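Non-structural protein (PDB 3IFU) is the zinc-binding, papain-like cysteine protease Nsp1alpha at the start of the viral polyprotein, and probably suppresses host interferon-beta production. Local coordinates at residues R127-Y141 and A155-K169. Numbering follows the deposited sequence.
Sequences RWYPIVGPVPGVGVY and ATHVLTNLPLPQRPK
Trp-128 and Leu-159 pair across adjacent strands of an antiparallel sheet in the papain-like protease domain, where strand 157-160 runs between strands 127-130 and 140-142. They form a non-hydrogen-bonded pair, whose close backbones let the broad indole reach its neighbour: Leu-159 CB lies over the six-membered ring of Trp-128, 3.4 Å from its centroid and 11° off the normal. With CG anti to the backbone N (chi1 176°), Leu-159 also lays CD1 and CD2 along the indole, while Val-140 meets its CB from the other neighbouring strand. Val-158 is gripped from both sides as well. Its CG2 sits over the Tyr-141 ring, 3.8 Å from the centroid, and its CG1 packs on Tyr-129 CB; a branched valine suits a central strand because each methyl serves a different neighbour. The main chain follows suit, Val-158 N bonding to Tyr-129 O and Leu-159 N to Val-140 O, the latter at 2.8 Å and nearly straight (168°).

Beyond the strand an inverse gamma turn centred on Pro-163 sends the chain back past Tyr-129. Leu-164 CD1 covers one face of that ring, 3.8 Å from its centroid, Thr-160 CG2 touches Tyr-129 CE2 at 3.5 Å, and Pro-168 lies alongside. Tyrosine adds a polar end to this apolar packing: Tyr-129 OH donates a 2.9 Å hydrogen bond to a water that in turn donates to Thr-160 O and Leu-162 O.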
ATOM      1  N   ARG A 127       5.164 -12.543   7.120  1.00 46.77           N
ATOM      2  CA  ARG A 127       6.491 -13.096   7.333  1.00 45.54           C
ATOM      3  C   ARG A 127       7.477 -11.947   7.313  1.00 45.32           C
ATOM      4  O   ARG A 127       7.251 -10.962   6.614  1.00 47.62           O
ATOM      5  CB  ARG A 127       6.838 -14.073   6.209  1.00 46.09           C
ATOM      6  CG  ARG A 127       5.892 -15.270   6.086  1.00 47.96           C
ATOM      7  CD  ARG A 127       6.204 -16.363   7.116  1.00 47.95           C
ATOM      8  NE  ARG A 127       5.242 -17.468   7.067  1.00 46.69           N
ATOM      9  CZ  ARG A 127       3.993 -17.415   7.535  1.00 46.77           C
ATOM     10  NH1 ARG A 127       3.529 -16.312   8.105  1.00 43.11           N
ATOM     11  NH2 ARG A 127       3.198 -18.470   7.421  1.00 49.54           N
ATOM     12  N   TRP A 128       8.553 -12.057   8.090  1.00 43.94           N
ATOM     13  CA  TRP A 128       9.587 -11.025   8.103  1.00 42.19           C
ATOM     14  C   TRP A 128      10.597 -11.392   7.025  1.00 42.96           C
ATOM     15  O   TRP A 128      10.771 -12.565   6.708  1.00 42.71           O
ATOM     16  CB  TRP A 128      10.305 -10.957   9.454  1.00 40.01           C
ATOM     17  CG  TRP A 128       9.518 -10.291  10.534  1.00 39.82           C
ATOM     18  CD1 TRP A 128       8.856 -10.900  11.563  1.00 37.94           C
ATOM     19  CD2 TRP A 128       9.283  -8.881  10.683  1.00 37.45           C
ATOM     20  NE1 TRP A 128       8.222  -9.959  12.343  1.00 39.67           N
ATOM     21  CE2 TRP A 128       8.466  -8.711  11.825  1.00 38.02           C
ATOM     22  CE3 TRP A 128       9.682  -7.745   9.961  1.00 33.96           C
ATOM     23  CZ2 TRP A 128       8.038  -7.448  12.264  1.00 36.33           C
ATOM     24  CZ3 TRP A 128       9.255  -6.487  10.397  1.00 34.38           C
ATOM     25  CH2 TRP A 128       8.442  -6.353  11.538  1.00 35.78           C
ATOM     26  N   TYR A 129      11.255 -10.393   6.454  1.00 43.61           N
ATOM     27  CA  TYR A 129      12.245 -10.644   5.420  1.00 46.27           C
ATOM     28  C   TYR A 129      13.382  -9.660   5.584  1.00 49.10           C
ATOM     29  O   TYR A 129      13.160  -8.498   5.945  1.00 51.95           O
ATOM     30  CB  TYR A 129      11.647 -10.453   4.027  1.00 46.02           C
ATOM     31  CG  TYR A 129      10.576 -11.445   3.640  1.00 48.02           C
ATOM     32  CD1 TYR A 129      10.897 -12.616   2.959  1.00 47.53           C
ATOM     33  CD2 TYR A 129       9.238 -11.208   3.949  1.00 46.82           C
ATOM     34  CE1 TYR A 129       9.912 -13.526   2.592  1.00 48.03           C
ATOM     35  CE2 TYR A 129       8.246 -12.110   3.593  1.00 48.15           C
ATOM     36  CZ  TYR A 129       8.584 -13.268   2.914  1.00 47.92           C
ATOM     37  OH  TYR A 129       7.599 -14.165   2.561  1.00 44.95           O
ATOM     38  N   PRO A 130      14.623 -10.116   5.353  1.00 48.71           N
ATOM     39  CA  PRO A 130      15.783  -9.227   5.474  1.00 48.28           C
ATOM     40  C   PRO A 130      15.692  -8.309   4.266  1.00 47.58           C
ATOM     41  O   PRO A 130      15.607  -8.788   3.141  1.00 48.34           O
ATOM     42  CB  PRO A 130      16.967 -10.181   5.364  1.00 48.28           C
ATOM     43  CG  PRO A 130      16.410 -11.476   5.892  1.00 49.87           C
ATOM     44  CD  PRO A 130      15.047 -11.523   5.257  1.00 48.07           C
ATOM     45  N   ILE A 131      15.685  -7.001   4.484  1.00 46.69           N
ATOM     46  CA  ILE A 131      15.584  -6.083   3.359  1.00 46.88           C
ATOM     47  C   ILE A 131      16.800  -6.240   2.449  1.00 48.30           C
ATOM     48  O   ILE A 131      17.937  -6.147   2.902  1.00 50.22           O
ATOM     49  CB  ILE A 131      15.480  -4.616   3.829  1.00 43.99           C
ATOM     50  CG1 ILE A 131      14.221  -4.421   4.674  1.00 41.69           C
ATOM     51  CG2 ILE A 131      15.446  -3.695   2.626  1.00 41.43           C
ATOM     52  CD1 ILE A 131      14.182  -3.098   5.426  1.00 39.65           C
ATOM     53  N   VAL A 132      16.546  -6.494   1.170  1.00 48.76           N
ATOM     54  CA  VAL A 132      17.604  -6.669   0.179  1.00 48.45           C
ATOM     55  C   VAL A 132      17.266  -5.899  -1.085  1.00 49.23           C
ATOM     56  O   VAL A 132      17.964  -6.007  -2.091  1.00 52.50           O
ATOM     57  CB  VAL A 132      17.790  -8.159  -0.207  1.00 47.40           C
ATOM     58  CG1 VAL A 132      18.567  -8.887   0.869  1.00 43.25           C
ATOM     59  CG2 VAL A 132      16.429  -8.811  -0.424  1.00 46.32           C
ATOM     60  N   GLY A 133      16.186  -5.128  -1.022  1.00 48.42           N
ATOM     61  CA  GLY A 133      15.746  -4.355  -2.166  1.00 47.02           C
ATOM     62  C   GLY A 133      14.342  -3.813  -1.964  1.00 47.39           C
ATOM     63  O   GLY A 133      13.752  -3.994  -0.903  1.00 48.05           O
ATOM     64  N   PRO A 134      13.770  -3.156  -2.977  1.00 46.69           N
ATOM     65  CA  PRO A 134      12.423  -2.589  -2.889  1.00 45.81           C
ATOM     66  C   PRO A 134      11.308  -3.628  -2.775  1.00 43.79           C
ATOM     67  O   PRO A 134      11.361  -4.682  -3.393  1.00 42.54           O
ATOM     68  CB  PRO A 134      12.297  -1.781  -4.186  1.00 46.83           C
ATOM     69  CG  PRO A 134      13.715  -1.601  -4.658  1.00 48.85           C
ATOM     70  CD  PRO A 134      14.356  -2.897  -4.300  1.00 47.30           C
ATOM     71  N   VAL A 135      10.299  -3.319  -1.970  1.00 43.78           N
ATOM     72  CA  VAL A 135       9.148  -4.202  -1.812  1.00 43.56           C
ATOM     73  C   VAL A 135       7.896  -3.393  -2.110  1.00 43.43           C
ATOM     74  O   VAL A 135       7.679  -2.329  -1.532  1.00 43.50           O
ATOM     75  CB  VAL A 135       9.026  -4.769  -0.389  1.00 41.87           C
ATOM     76  CG1 VAL A 135       7.727  -5.593  -0.270  1.00 38.34           C
ATOM     77  CG2 VAL A 135      10.232  -5.637  -0.076  1.00 38.95           C
ATOM     78  N   PRO A 136       7.055  -3.886  -3.025  1.00 43.19           N
ATOM     79  CA  PRO A 136       5.829  -3.158  -3.366  1.00 42.29           C
ATOM     80  C   PRO A 136       4.722  -3.348  -2.333  1.00 42.27           C
ATOM     81  O   PRO A 136       4.737  -4.305  -1.557  1.00 41.71           O
ATOM     82  CB  PRO A 136       5.460  -3.749  -4.714  1.00 41.74           C
ATOM     83  CG  PRO A 136       5.840  -5.201  -4.524  1.00 42.99           C
ATOM     84  CD  PRO A 136       7.190  -5.113  -3.834  1.00 41.77           C
ATOM     85  N   GLY A 137       3.773  -2.420  -2.321  1.00 41.00           N
ATOM     86  CA  GLY A 137       2.652  -2.524  -1.412  1.00 39.50           C
ATOM     87  C   GLY A 137       2.888  -2.159   0.036  1.00 38.78           C
ATOM     88  O   GLY A 137       3.895  -1.563   0.391  1.00 38.88           O
ATOM     89  N   VAL A 138       1.931  -2.548   0.870  1.00 38.49           N
ATOM     90  CA  VAL A 138       1.954  -2.265   2.293  1.00 39.33           C
ATOM     91  C   VAL A 138       2.881  -3.176   3.092  1.00 41.18           C
ATOM     92  O   VAL A 138       3.086  -4.343   2.749  1.00 41.87           O
ATOM     93  CB  VAL A 138       0.542  -2.381   2.880  1.00 39.61           C
ATOM     94  CG1 VAL A 138      -0.378  -1.355   2.240  1.00 38.35           C
ATOM     95  CG2 VAL A 138       0.015  -3.784   2.647  1.00 39.54           C
ATOM     96  N   GLY A 139       3.443  -2.635   4.166  1.00 40.18           N
ATOM     97  CA  GLY A 139       4.327  -3.430   4.989  1.00 39.90           C
ATOM     98  C   GLY A 139       4.817  -2.682   6.206  1.00 39.54           C
ATOM     99  O   GLY A 139       4.572  -1.490   6.378  1.00 38.44           O
ATOM    100  N   VAL A 140       5.496  -3.406   7.076  1.00 38.84           N
ATOM    101  CA  VAL A 140       6.048  -2.802   8.267  1.00 40.71           C
ATOM    102  C   VAL A 140       7.550  -2.974   8.155  1.00 40.40           C
ATOM    103  O   VAL A 140       8.051  -4.087   8.098  1.00 37.90           O
ATOM    104  CB  VAL A 140       5.532  -3.496   9.550  1.00 42.26           C
ATOM    105  CG1 VAL A 140       6.096  -2.799  10.783  1.00 44.39           C
ATOM    106  CG2 VAL A 140       4.013  -3.458   9.582  1.00 42.03           C
ATOM    107  N   TYR A 141       8.260  -1.855   8.075  1.00 42.79           N
ATOM    108  CA  TYR A 141       9.709  -1.877   7.983  1.00 43.12           C
ATOM    109  C   TYR A 141      10.204  -1.724   9.393  1.00 43.18           C
ATOM    110  O   TYR A 141       9.580  -1.031  10.188  1.00 43.81           O
ATOM    111  CB  TYR A 141      10.182  -0.732   7.097  1.00 44.77           C
ATOM    112  CG  TYR A 141       9.775  -0.956   5.664  1.00 47.73           C
ATOM    113  CD1 TYR A 141      10.677  -1.473   4.740  1.00 47.33           C
ATOM    114  CD2 TYR A 141       8.456  -0.735   5.251  1.00 47.37           C
ATOM    115  CE1 TYR A 141      10.280  -1.773   3.441  1.00 48.47           C
ATOM    116  CE2 TYR A 141       8.051  -1.032   3.952  1.00 48.36           C
ATOM    117  CZ  TYR A 141       8.967  -1.554   3.052  1.00 48.07           C
ATOM    118  OH  TYR A 141       8.575  -1.880   1.774  1.00 48.82           O
ATOM    119  N   ALA A 155      16.410   0.582   8.735  1.00 50.30           N
ATOM    120  CA  ALA A 155      15.544  -0.598   8.686  1.00 49.11           C
ATOM    121  C   ALA A 155      16.303  -1.810   8.136  1.00 48.81           C
ATOM    122  O   ALA A 155      17.064  -1.693   7.179  1.00 48.55           O
ATOM    123  CB  ALA A 155      14.312  -0.312   7.834  1.00 46.24           C
ATOM    124  N   THR A 156      16.088  -2.971   8.744  1.00 48.24           N
ATOM    125  CA  THR A 156      16.767  -4.188   8.322  1.00 48.16           C
ATOM    126  C   THR A 156      15.789  -5.282   7.918  1.00 47.74           C
ATOM    127  O   THR A 156      16.165  -6.237   7.244  1.00 48.82           O
ATOM    128  CB  THR A 156      17.656  -4.749   9.455  1.00 47.64           C
ATOM    129  OG1 THR A 156      16.822  -5.246  10.505  1.00 47.98           O
ATOM    130  CG2 THR A 156      18.556  -3.661  10.021  1.00 45.51           C
ATOM    131  N   HIS A 157      14.535  -5.146   8.330  1.00 46.96           N
ATOM    132  CA  HIS A 157      13.532  -6.150   8.003  1.00 47.35           C
ATOM    133  C   HIS A 157      12.194  -5.573   7.575  1.00 47.13           C
ATOM    134  O   HIS A 157      11.832  -4.459   7.946  1.00 47.27           O
ATOM    135  CB  HIS A 157      13.326  -7.074   9.201  1.00 49.30           C
ATOM    136  CG  HIS A 157      14.547  -7.857   9.561  1.00 51.97           C
ATOM    137  ND1 HIS A 157      14.945  -8.973   8.858  1.00 52.98           N
ATOM    138  CD2 HIS A 157      15.504  -7.634  10.492  1.00 51.97           C
ATOM    139  CE1 HIS A 157      16.098  -9.401   9.337  1.00 53.05           C
ATOM    140  NE2 HIS A 157      16.459  -8.606  10.328  1.00 54.21           N
ATOM    141  N   VAL A 158      11.466  -6.346   6.778  1.00 46.37           N
ATOM    142  CA  VAL A 158      10.154  -5.928   6.315  1.00 43.76           C
ATOM    143  C   VAL A 158       9.167  -7.066   6.526  1.00 43.87           C
ATOM    144  O   VAL A 158       9.424  -8.207   6.155  1.00 43.85           O
ATOM    145  CB  VAL A 158      10.178  -5.533   4.829  1.00 43.25           C
ATOM    146  CG1 VAL A 158      10.632  -6.708   3.983  1.00 40.94           C
ATOM    147  CG2 VAL A 158       8.798  -5.043   4.400  1.00 43.58           C
ATOM    148  N   LEU A 159       8.041  -6.738   7.150  1.00 43.48           N
ATOM    149  CA  LEU A 159       6.984  -7.700   7.433  1.00 43.31           C
ATOM    150  C   LEU A 159       5.940  -7.588   6.327  1.00 44.09           C
ATOM    151  O   LEU A 159       5.322  -6.531   6.146  1.00 44.61           O
ATOM    152  CB  LEU A 159       6.349  -7.376   8.786  1.00 41.73           C
ATOM    153  CG  LEU A 159       5.150  -8.197   9.257  1.00 44.01           C
ATOM    154  CD1 LEU A 159       5.568  -9.632   9.506  1.00 42.37           C
ATOM    155  CD2 LEU A 159       4.584  -7.576  10.534  1.00 43.85           C
ATOM    156  N   THR A 160       5.745  -8.667   5.577  1.00 42.45           N
ATOM    157  CA  THR A 160       4.764  -8.628   4.505  1.00 42.01           C
ATOM    158  C   THR A 160       4.071  -9.962   4.292  1.00 42.14           C
ATOM    159  O   THR A 160       4.594 -11.017   4.639  1.00 41.95           O
ATOM    160  CB  THR A 160       5.413  -8.184   3.177  1.00 42.76           C
ATOM    161  OG1 THR A 160       4.402  -8.041   2.173  1.00 39.56           O
ATOM    162  CG2 THR A 160       6.439  -9.211   2.715  1.00 42.13           C
ATOM    163  N   ASN A 161       2.880  -9.902   3.716  1.00 43.08           N
ATOM    164  CA  ASN A 161       2.113 -11.105   3.438  1.00 43.90           C
ATOM    165  C   ASN A 161       2.273 -11.449   1.969  1.00 42.39           C
ATOM    166  O   ASN A 161       1.639 -12.362   1.461  1.00 45.00           O
ATOM    167  CB  ASN A 161       0.629 -10.900   3.776  1.00 44.36           C
ATOM    168  CG  ASN A 161      -0.031  -9.828   2.924  1.00 44.68           C
ATOM    169  OD1 ASN A 161      -1.252  -9.675   2.947  1.00 47.28           O
ATOM    170  ND2 ASN A 161       0.770  -9.077   2.177  1.00 44.10           N
ATOM    171  N   LEU A 162       3.137 -10.702   1.301  1.00 40.95           N
ATOM    172  CA  LEU A 162       3.419 -10.890  -0.113  1.00 43.90           C
ATOM    173  C   LEU A 162       4.344 -12.105  -0.299  1.00 44.61           C
ATOM    174  O   LEU A 162       5.304 -12.285   0.455  1.00 46.86           O
ATOM    175  CB  LEU A 162       4.084  -9.615  -0.640  1.00 43.29           C
ATOM    176  CG  LEU A 162       3.812  -9.029  -2.021  1.00 42.31           C
ATOM    177  CD1 LEU A 162       2.323  -8.945  -2.298  1.00 42.60           C
ATOM    178  CD2 LEU A 162       4.433  -7.647  -2.076  1.00 39.64           C
ATOM    179  N   PRO A 163       4.056 -12.968  -1.288  1.00 45.47           N
ATOM    180  CA  PRO A 163       4.903 -14.149  -1.524  1.00 45.91           C
ATOM    181  C   PRO A 163       6.267 -13.789  -2.129  1.00 47.41           C
ATOM    182  O   PRO A 163       6.540 -14.088  -3.292  1.00 47.71           O
ATOM    183  CB  PRO A 163       4.050 -14.999  -2.463  1.00 44.19           C
ATOM    184  CG  PRO A 163       3.253 -13.977  -3.215  1.00 44.27           C
ATOM    185  CD  PRO A 163       2.854 -13.001  -2.139  1.00 45.24           C
ATOM    186  N   LEU A 164       7.119 -13.161  -1.321  1.00 48.65           N
ATOM    187  CA  LEU A 164       8.440 -12.721  -1.761  1.00 52.92           C
ATOM    188  C   LEU A 164       9.424 -13.822  -2.168  1.00 55.11           C
ATOM    189  O   LEU A 164       9.259 -14.982  -1.792  1.00 56.05           O
ATOM    190  CB  LEU A 164       9.069 -11.838  -0.677  1.00 52.51           C
ATOM    191  CG  LEU A 164       8.313 -10.540  -0.380  1.00 53.20           C
ATOM    192  CD1 LEU A 164       9.138  -9.687   0.581  1.00 53.46           C
ATOM    193  CD2 LEU A 164       8.046  -9.781  -1.675  1.00 47.83           C
ATOM    194  N   PRO A 165      10.468 -13.461  -2.943  1.00 57.56           N
ATOM    195  CA  PRO A 165      11.501 -14.385  -3.425  1.00 59.19           C
ATOM    196  C   PRO A 165      12.526 -14.746  -2.349  1.00 60.60           C
ATOM    197  O   PRO A 165      13.057 -15.854  -2.339  1.00 60.54           O
ATOM    198  CB  PRO A 165      12.124 -13.615  -4.581  1.00 57.47           C
ATOM    199  CG  PRO A 165      12.145 -12.237  -4.045  1.00 59.42           C
ATOM    200  CD  PRO A 165      10.739 -12.100  -3.444  1.00 59.49           C
ATOM    201  N   GLN A 166      12.811 -13.807  -1.454  1.00 62.44           N
ATOM    202  CA  GLN A 166      13.759 -14.058  -0.375  1.00 64.47           C
ATOM    203  C   GLN A 166      13.237 -15.218   0.457  1.00 64.94           C
ATOM    204  O   GLN A 166      12.201 -15.805   0.141  1.00 65.58           O
ATOM    205  CB  GLN A 166      13.909 -12.827   0.529  1.00 65.93           C
ATOM    206  CG  GLN A 166      14.426 -11.587  -0.172  1.00 67.82           C
ATOM    207  CD  GLN A 166      13.414 -10.457  -0.185  1.00 69.21           C
ATOM    208  OE1 GLN A 166      13.069  -9.905   0.862  1.00 67.71           O
ATOM    209  NE2 GLN A 166      12.928 -10.109  -1.376  1.00 70.35           N
ATOM    210  N   ARG A 167      13.952 -15.539   1.529  1.00 65.69           N
ATOM    211  CA  ARG A 167      13.552 -16.631   2.400  1.00 66.17           C
ATOM    212  C   ARG A 167      13.012 -16.053   3.698  1.00 64.38           C
ATOM    213  O   ARG A 167      13.704 -15.311   4.395  1.00 63.82           O
ATOM    214  CB  ARG A 167      14.748 -17.544   2.685  1.00 69.80           C
ATOM    215  CG  ARG A 167      15.797 -17.544   1.576  1.00 75.60           C
ATOM    216  CD  ARG A 167      16.734 -18.747   1.658  1.00 80.59           C
ATOM    217  NE  ARG A 167      17.009 -19.150   3.036  1.00 83.79           N
ATOM    218  CZ  ARG A 167      16.526 -20.255   3.597  1.00 84.79           C
ATOM    219  NH1 ARG A 167      16.822 -20.546   4.859  1.00 85.40           N
ATOM    220  NH2 ARG A 167      15.758 -21.074   2.890  1.00 84.13           N
ATOM    221  N   PRO A 168      11.762 -16.389   4.041  1.00 63.07           N
ATOM    222  CA  PRO A 168      11.152 -15.881   5.270  1.00 63.57           C
ATOM    223  C   PRO A 168      11.908 -16.277   6.529  1.00 64.05           C
ATOM    224  O   PRO A 168      12.621 -17.280   6.545  1.00 65.66           O
ATOM    225  CB  PRO A 168       9.744 -16.475   5.228  1.00 63.10           C
ATOM    226  CG  PRO A 168       9.953 -17.767   4.509  1.00 62.47           C
ATOM    227  CD  PRO A 168      10.874 -17.360   3.380  1.00 62.53           C
ATOM    228  N   LYS A 169      11.755 -15.466   7.573  1.00 63.66           N
ATOM    229  CA  LYS A 169      12.376 -15.706   8.871  1.00 62.71           C
ATOM    230  C   LYS A 169      11.459 -16.672   9.626  1.00 62.45           C
ATOM    231  O   LYS A 169      10.240 -16.549   9.550  1.00 63.63           O
ATOM    232  CB  LYS A 169      12.474 -14.395   9.644  1.00 63.08           C
ATOM    233  CG  LYS A 169      13.863 -13.803   9.742  1.00 64.83           C
ATOM    234  CD  LYS A 169      14.475 -13.562   8.392  1.00 67.71           C
ATOM    235  CE  LYS A 169      15.718 -14.417   8.237  1.00 70.48           C
ATOM    236  NZ  LYS A 169      16.713 -14.148   9.315  1.00 68.76           N
TER
HETATM  237  O   HOH W   1       8.675 -14.523   9.673  1.00 44.05           O
HETATM  238  O   HOH W   2       4.795 -13.357   2.963  1.00 39.21           O
HETATM  239  O   HOH W   3       7.454 -16.516   0.333  1.00 40.51           O
HETATM  240  O   HOH W   4       3.935  -5.672   0.838  1.00 42.09           O